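Dihydrodipicolinate synthase (Bacteroides thetaiotaomicron, PDB 4XKY) probably catalyses Schiff-base aldolase-type chemistry on pyruvate, as a tetrameric TIM-barrel lyase of the DapA family. Local coordinates at residues 67-70 with 71-75; 82-85 with 86-89; 176-179 with 180-183; 290-293 with 294-298. All blocks are in the same frame, centred on the assembly; numbering follows the deposited sequence.

Contact 1 of 4, residues 67-70 with 71-75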
# COMPACT_ATOMS: atom_id res chain seq x y z
N CYS A 67 -6.15 -33.83 16.34
CA CYS A 67 -5.23 -34.97 16.39
C CYS A 67 -5.95 -36.19 16.99
O CYS A 67 -5.81 -37.27 16.45
CB CYS A 67 -3.99 -34.66 17.20
SG CYS A 67 -2.94 -33.36 16.54
N ARG A 68 -6.74 -35.99 18.04
CA ARG A 68 -7.50 -37.10 18.65
C ARG A 68 -8.40 -37.76 17.62
O ARG A 68 -8.40 -38.99 17.46
CB ARG A 68 -8.36 -36.61 19.82
CG ARG A 68 -9.27 -37.69 20.40
CD ARG A 68 -10.17 -37.24 21.55
NE ARG A 68 -11.03 -36.13 21.15
CZ ARG A 68 -12.12 -36.23 20.40
NH1 ARG A 68 -12.56 -37.41 19.96
NH2 ARG A 68 -12.78 -35.14 20.09
N ILE A 69 -9.16 -36.93 16.91
CA ILE A 69 -10.19 -37.44 16.00
C ILE A 69 -9.58 -38.09 14.77
O ILE A 69 -10.06 -39.11 14.30
CB ILE A 69 -11.18 -36.32 15.56
CG1 ILE A 69 -11.92 -35.78 16.77
CG2 ILE A 69 -12.17 -36.85 14.51
CD1 ILE A 69 -12.60 -34.45 16.52
N ALA A 70 -8.52 -37.51 14.23
CA ALA A 70 -7.88 -38.07 13.05
C ALA A 70 -7.28 -39.44 13.32
O ALA A 70 -7.20 -40.25 12.40
CB ALA A 70 -6.80 -37.16 12.53
N LYS A 71 -6.83 -39.69 14.56
CA LYS A 71 -6.36 -41.02 14.99
C LYS A 71 -5.29 -41.54 14.04
O LYS A 71 -5.39 -42.67 13.60
CB LYS A 71 -7.51 -42.04 14.94
CG LYS A 71 -8.27 -42.31 16.22
CD LYS A 71 -9.35 -43.38 15.96
CE LYS A 71 -10.61 -42.87 15.25
NZ LYS A 71 -11.07 -41.47 15.60
N GLY A 72 -4.32 -40.73 13.67
CA GLY A 72 -3.23 -41.19 12.79
C GLY A 72 -3.58 -41.56 11.34
O GLY A 72 -2.68 -41.87 10.56
N ARG A 73 -4.85 -41.50 10.96
CA ARG A 73 -5.27 -41.88 9.60
C ARG A 73 -4.73 -40.99 8.47
O ARG A 73 -4.73 -41.40 7.31
CB ARG A 73 -6.79 -41.91 9.49
CG ARG A 73 -7.45 -43.00 10.32
CD ARG A 73 -8.96 -42.85 10.29
NE ARG A 73 -9.47 -41.78 11.16
CZ ARG A 73 -10.74 -41.37 11.18
NH1 ARG A 73 -11.66 -41.92 10.39
NH2 ARG A 73 -11.12 -40.41 11.99
N LEU A 74 -4.29 -39.79 8.83
CA LEU A 74 -3.88 -38.76 7.88
C LEU A 74 -2.88 -37.81 8.54
O LEU A 74 -3.05 -37.49 9.69
CB LEU A 74 -5.13 -37.93 7.54
CG LEU A 74 -5.39 -37.54 6.10
CD1 LEU A 74 -5.15 -38.74 5.22
CD2 LEU A 74 -6.82 -37.06 5.96
N PRO A 75 -1.87 -37.33 7.82
CA PRO A 75 -1.02 -36.29 8.42
C PRO A 75 -1.81 -35.04 8.87
O PRO A 75 -2.70 -34.56 8.15
CB PRO A 75 -0.04 -35.92 7.29
CG PRO A 75 -0.13 -37.02 6.30
CD PRO A 75 -1.47 -37.66 6.44
O HOH W 1 -4.13 -38.27 14.68
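R73 folds back over the end of helix 56-70 and grips the carbonyls of I69 and A70. Its guanidinium works edge-on. R73 NE gives a hydrogen bond to A70 O at 3.0 Å, and R73 NH2 gives one to I69 O at 2.9 Å. Both acceptors lie close to the guanidinium plane, so the pair of bonds fixes its rotation. A bend at chi3 (-77°) curls the chain back toward the helix end. A70 O takes a second bond from R73 N, also 3.0 Å long; R73 N and R73 NE come to it from opposite faces of the carbonyl plane. The packed part is the helix end itself: A70 is buried against L42 of strand 42-44, and I69 touches Q28 of helix 24-36. R73 is the exposed side chain covering it, and R73 NH2 also makes a salt bridge to E32. The backbone here forms a type I' beta turn from A70 to R73, which leads from helix 56-70 toward strand 76-79 of the TIM barrel. K71 leaves the helix with positive phi, yet K71 N still bonds to C67 O at 3.2 Å. The looser side faces solvent: K71 and G72 are exposed, and a water joins C67 O to G72 N. The bent chain of K71 lets NZ hydrogen-bond to I69 O (2.9 Å), on the face opposite R73 NH2.

Contact 2 of 4, residues 82-85 with 86-89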
# COMPACT_ATOMS: atom_id res chain seq x y z
N ASP A 82 2.31 -16.72 15.00
CA ASP A 82 1.84 -15.92 16.11
C ASP A 82 2.75 -14.72 16.16
O ASP A 82 3.89 -14.82 15.73
CB ASP A 82 1.93 -16.68 17.44
CG ASP A 82 1.06 -16.06 18.52
OD1 ASP A 82 1.43 -15.02 19.11
OD2 ASP A 82 -0.02 -16.61 18.77
N THR A 83 2.28 -13.61 16.69
CA THR A 83 3.14 -12.45 16.80
C THR A 83 4.22 -12.72 17.84
O THR A 83 5.29 -12.13 17.78
CB THR A 83 2.35 -11.18 17.17
OG1 THR A 83 1.68 -11.40 18.41
CG2 THR A 83 1.31 -10.88 16.09
N SER A 84 3.93 -13.60 18.80
CA SER A 84 4.92 -14.00 19.83
C SER A 84 5.58 -15.33 19.50
O SER A 84 4.91 -16.35 19.41
CB SER A 84 4.29 -14.07 21.22
OG SER A 84 5.09 -14.84 22.10
N ILE A 85 6.90 -15.33 19.39
CA ILE A 85 7.65 -16.55 19.11
C ILE A 85 7.53 -17.53 20.26
O ILE A 85 7.41 -18.71 20.02
CB ILE A 85 9.11 -16.27 18.74
CG1 ILE A 85 9.14 -15.58 17.37
CG2 ILE A 85 9.93 -17.57 18.70
CD1 ILE A 85 10.48 -14.98 17.01
N VAL A 86 7.51 -17.04 21.50
CA VAL A 86 7.29 -17.93 22.62
C VAL A 86 5.96 -18.68 22.43
O VAL A 86 5.93 -19.88 22.58
CB VAL A 86 7.33 -17.18 23.98
CG1 VAL A 86 6.73 -18.05 25.08
CG2 VAL A 86 8.75 -16.78 24.32
N GLU A 87 4.89 -17.98 22.08
CA GLU A 87 3.58 -18.62 21.88
C GLU A 87 3.59 -19.59 20.70
O GLU A 87 3.01 -20.68 20.75
CB GLU A 87 2.48 -17.56 21.69
CG GLU A 87 2.27 -16.62 22.86
CD GLU A 87 1.98 -17.32 24.17
OE1 GLU A 87 1.59 -18.50 24.14
OE2 GLU A 87 2.17 -16.69 25.24
N SER A 88 4.26 -19.19 19.62
CA SER A 88 4.39 -20.05 18.46
C SER A 88 5.10 -21.39 18.80
O SER A 88 4.61 -22.48 18.44
CB SER A 88 5.10 -19.28 17.34
OG SER A 88 5.28 -20.11 16.22
N VAL A 89 6.22 -21.32 19.52
CA VAL A 89 6.95 -22.52 19.91
C VAL A 89 6.06 -23.39 20.82
O VAL A 89 6.02 -24.60 20.67
CB VAL A 89 8.29 -22.16 20.58
CG1 VAL A 89 8.92 -23.40 21.24
CG2 VAL A 89 9.24 -21.55 19.54
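D82 and E87 lie side by side and point the same way, with their carboxylate planes turned 51° apart. The D82 carboxylate touches the aliphatic part of E87: D82 OD1 is 3.8 Å from E87 CB. D82 OD2 makes a salt bridge to R59, and E87 OE2 bonds to the backbone of a neighbouring subunit. D82 OD1 uses its anti lone pair to accept from S84 N at 2.9 Å, an Asx turn. D82 thus links R59 of helix 56-70 to the cap residue. Its side chain lies about 9 Å from that of Y136, the predicted proton donor/acceptor. S84 is the N-cap of helix 85-97. Its OG stands anti to its own N (chi1 161°) and accepts from E87 N at 3.1 Å in a nearly straight bond. On another side, I85 CG2 meets V89 CG2 at 4.1 Å. Replacing D82 by an alanine is likely to cost S84 N its Asx-turn acceptor and R59 this carboxylate partner, leaving the cap freer to shift. D82 OD2 and E87 OE1 are 5.9 Å apart; R59 and the neighbouring subunit probably offset this closeness of like charges.

Contact 3 of 4, residues 176-179 with 180-183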
# COMPACT_ATOMS: atom_id res chain seq x y z
N VAL A 176 9.48 -19.42 -7.76
CA VAL A 176 9.92 -20.27 -6.65
C VAL A 176 9.99 -21.72 -7.13
O VAL A 176 10.97 -22.41 -6.82
CB VAL A 176 9.01 -20.13 -5.40
CG1 VAL A 176 9.54 -20.96 -4.24
CG2 VAL A 176 8.91 -18.68 -4.95
N MET A 177 9.00 -22.20 -7.90
CA MET A 177 9.12 -23.51 -8.57
C MET A 177 10.49 -23.62 -9.28
O MET A 177 11.24 -24.59 -9.08
CB MET A 177 8.00 -23.75 -9.59
CG MET A 177 6.62 -23.95 -8.98
SD MET A 177 6.42 -25.55 -8.14
CE MET A 177 6.49 -26.66 -9.55
N TYR A 178 10.82 -22.61 -10.07
CA TYR A 178 12.05 -22.68 -10.85
C TYR A 178 13.26 -22.76 -9.93
O TYR A 178 14.13 -23.56 -10.16
CB TYR A 178 12.17 -21.50 -11.81
CG TYR A 178 13.49 -21.47 -12.56
CD1 TYR A 178 13.61 -22.09 -13.79
CD2 TYR A 178 14.60 -20.81 -12.05
CE1 TYR A 178 14.81 -22.07 -14.49
CE2 TYR A 178 15.80 -20.78 -12.75
CZ TYR A 178 15.88 -21.41 -13.97
OH TYR A 178 17.03 -21.42 -14.71
N ALA A 179 13.28 -21.92 -8.89
CA ALA A 179 14.35 -21.95 -7.88
C ALA A 179 14.43 -23.30 -7.13
O ALA A 179 15.51 -23.67 -6.67
CB ALA A 179 14.17 -20.81 -6.88
N MET A 180 13.32 -24.02 -7.01
CA MET A 180 13.30 -25.29 -6.26
C MET A 180 13.28 -26.54 -7.14
O MET A 180 13.10 -27.65 -6.65
CB MET A 180 12.08 -25.32 -5.32
CG MET A 180 12.06 -24.19 -4.29
SD MET A 180 13.58 -24.16 -3.32
CE MET A 180 13.51 -25.71 -2.42
N LYS A 181 13.50 -26.36 -8.44
CA LYS A 181 13.32 -27.45 -9.41
C LYS A 181 14.27 -28.62 -9.23
O LYS A 181 13.98 -29.71 -9.68
CB LYS A 181 13.48 -26.92 -10.83
CG LYS A 181 14.92 -26.51 -11.15
CD LYS A 181 14.98 -25.95 -12.55
CE LYS A 181 16.19 -25.06 -12.71
NZ LYS A 181 17.35 -25.91 -13.03
N ASP A 182 15.42 -28.40 -8.59
CA ASP A 182 16.37 -29.49 -8.31
C ASP A 182 16.21 -30.12 -6.93
O ASP A 182 17.06 -30.89 -6.50
CB ASP A 182 17.80 -28.99 -8.51
CG ASP A 182 18.10 -28.70 -9.97
OD1 ASP A 182 17.56 -29.39 -10.85
OD2 ASP A 182 18.88 -27.76 -10.22
N ASN A 183 15.11 -29.81 -6.25
CA ASN A 183 14.79 -30.44 -4.98
C ASN A 183 13.36 -30.95 -5.02
O ASN A 183 12.48 -30.40 -4.36
CB ASN A 183 14.99 -29.45 -3.83
CG ASN A 183 15.02 -30.12 -2.47
OD1 ASN A 183 14.86 -31.34 -2.35
ND2 ASN A 183 15.24 -29.32 -1.44
O HOH W 2 16.36 -26.39 -7.18
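K181 lays its CE over one face of the Y178 ring, offset toward the rim. This CH-pi contact puts K181 CE 4.0 Å from the ring centroid, and the two side chains run alongside each other in the same direction. K181 CG sits between its backbone N and carbonyl carbon (chi1 69°), which brings it to 3.2 Å from Y178 O. On a different face of the helix, V176 and M180 also lie side by side. V176 CG1 meets M180 CG at 4.1 Å, and M180 CG also rests 3.3 Å from V176 O. The backbone sets these positions. M180 N is shared between two carbonyls, with V176 O at 2.9 Å and M177 O at 3.0 Å. K181 N adds a weak bond to Y178 O. After helix 170-180, a type I turn from M180 to N183 leads on toward strand 187-190. A water bridges A179 O and D182 N. Further out, M180 reaches I151, A155 and F186, while Y178 meets a polar side chain and K181 an acidic one of a neighbouring subunit. A serine in place of M180 would probably open a gap beside V176 and I151. The K181-Y178 contact is mainly apolar: K181 NZ stands 5.2 Å from the Y178 ring centroid, at most a weak cation-pi attraction. Its charge is shared weakly with D182 through a long salt bridge and is probably felt by the neighbouring acid.

Contact 4 of 4, residues 290-293 with 294-298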
# COMPACT_ATOMS: atom_id res chain seq x y z
N LYS A 290 -29.51 -16.92 0.55
CA LYS A 290 -28.78 -16.81 -0.70
C LYS A 290 -27.75 -17.90 -0.85
O LYS A 290 -27.50 -18.36 -1.96
CB LYS A 290 -28.04 -15.49 -0.78
CG LYS A 290 -28.94 -14.30 -1.00
CD LYS A 290 -28.10 -13.08 -1.35
CE LYS A 290 -28.81 -11.81 -0.97
NZ LYS A 290 -29.92 -11.49 -1.91
N ILE A 291 -27.09 -18.26 0.24
CA ILE A 291 -26.10 -19.30 0.16
C ILE A 291 -26.82 -20.61 -0.18
O ILE A 291 -26.35 -21.35 -0.99
CB ILE A 291 -25.25 -19.41 1.45
CG1 ILE A 291 -24.38 -18.17 1.64
CG2 ILE A 291 -24.39 -20.67 1.42
CD1 ILE A 291 -23.14 -18.11 0.79
N TRP A 292 -27.96 -20.90 0.45
CA TRP A 292 -28.71 -22.13 0.15
C TRP A 292 -29.09 -22.21 -1.35
O TRP A 292 -28.86 -23.23 -2.01
CB TRP A 292 -29.94 -22.24 1.06
CG TRP A 292 -30.86 -23.41 0.79
CD1 TRP A 292 -32.18 -23.35 0.49
CD2 TRP A 292 -30.52 -24.81 0.84
NE1 TRP A 292 -32.69 -24.61 0.32
CE2 TRP A 292 -31.69 -25.53 0.52
CE3 TRP A 292 -29.34 -25.52 1.08
CZ2 TRP A 292 -31.73 -26.94 0.45
CZ3 TRP A 292 -29.37 -26.93 1.02
CH2 TRP A 292 -30.56 -27.62 0.71
N LYS A 293 -29.62 -21.11 -1.89
CA LYS A 293 -29.93 -21.00 -3.32
C LYS A 293 -28.72 -21.29 -4.19
O LYS A 293 -28.78 -22.02 -5.18
CB LYS A 293 -30.44 -19.58 -3.64
CG LYS A 293 -30.66 -19.27 -5.11
CD LYS A 293 -31.73 -20.17 -5.71
CE LYS A 293 -32.14 -19.76 -7.12
NZ LYS A 293 -33.59 -20.04 -7.29
N ALA A 294 -27.60 -20.68 -3.82
CA ALA A 294 -26.35 -20.96 -4.52
C ALA A 294 -25.99 -22.45 -4.48
O ALA A 294 -25.56 -23.01 -5.50
CB ALA A 294 -25.23 -20.14 -3.92
N LEU A 295 -26.16 -23.08 -3.31
CA LEU A 295 -25.81 -24.49 -3.17
C LEU A 295 -26.72 -25.35 -4.02
O LEU A 295 -26.24 -26.26 -4.68
CB LEU A 295 -25.90 -24.98 -1.72
CG LEU A 295 -24.74 -24.66 -0.78
CD1 LEU A 295 -25.15 -25.05 0.63
CD2 LEU A 295 -23.47 -25.42 -1.18
N GLN A 296 -28.01 -25.04 -4.05
CA GLN A 296 -28.94 -25.79 -4.87
C GLN A 296 -28.64 -25.65 -6.37
O GLN A 296 -28.93 -26.55 -7.15
CB GLN A 296 -30.36 -25.36 -4.62
CG GLN A 296 -30.89 -25.60 -3.21
CD GLN A 296 -32.27 -24.98 -3.05
OE1 GLN A 296 -32.44 -23.77 -3.25
NE2 GLN A 296 -33.27 -25.80 -2.73
N ASN A 297 -28.10 -24.51 -6.77
CA ASN A 297 -27.69 -24.28 -8.15
C ASN A 297 -26.38 -24.93 -8.56
O ASN A 297 -26.12 -25.08 -9.74
CB ASN A 297 -27.58 -22.79 -8.44
CG ASN A 297 -28.93 -22.12 -8.59
OD1 ASN A 297 -29.97 -22.77 -8.65
ND2 ASN A 297 -28.91 -20.81 -8.64
N LEU A 298 -25.54 -25.29 -7.60
CA LEU A 298 -24.41 -26.17 -7.90
C LEU A 298 -24.94 -27.57 -8.13
O LEU A 298 -24.58 -28.22 -9.10
CB LEU A 298 -23.43 -26.24 -6.73
CG LEU A 298 -22.84 -24.93 -6.26
CD1 LEU A 298 -21.98 -25.22 -5.05
CD2 LEU A 298 -22.04 -24.24 -7.35
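In the C-terminal helix 285-298, one turn brings W292 and Q296 together as a ring-amide stack. Q296 CG sits over the face of the indole, 4.0 Å from the centroid of the six-membered ring of W292, a CH-pi contact. The Q296 amide then continues over the same indole. Its plane is turned 27° from the ring plane, and Q296 CD comes to 3.4 Å from W292 NE1. The nearby Q296 NE2 and W292 NE1 are both donors and do not bond to each other; the contact is one of flat faces. W292 CG stands anti to its backbone N (chi1 176°), and this carries the ring along the helix toward Q296. W292 also touches a crystal neighbour, so the lattice may influence its pose. L295 CD1 meets W292 CE3 at 4.2 Å. Like W292, L295 touches L268 of helix 257-268, and I291 does so too. Helix 285-298 follows the barrel in the chain and belongs to the C-terminal helical region of this family. It packs on helices 231-247 and 257-268, with A294 against T247 and L298 against Q243 and I244. The backbone bonds are the regular i to i+4 set, such as Q296 N to W292 O at 2.9 Å and N297 N to K293 O at 3.0 Å. K293 and N297, also exposed, slant past each other. The lysine uses its carbon chain here: K293 CE lies 3.7 Å from N297 ND2. K290 points away from this turn, and its NZ lies close to R286, a like charge.

The four contacts follow one another along the chain and none touches another. Contacts 1, 2 and 3 belong to the TIM barrel. Contacts 1 and 3 lead from helices 56-70 and 170-180 into strands 76-79 and 187-190. Contact 2 opens helix 85-97 beyond the C-terminal end of strand 76-79, the end where TIM-barrel active sites sit. Contacts 1 and 2 thus flank one strand, their centres about 25 Å apart. Contact 4 lies in helix 285-298, after the barrel strands. Its centre is about 40 Å from that of contact 2 and about 41 Å from that of contact 3. Contacts 2 and 3 meet neighbouring subunits; contacts 1 and 4 touch no other chain.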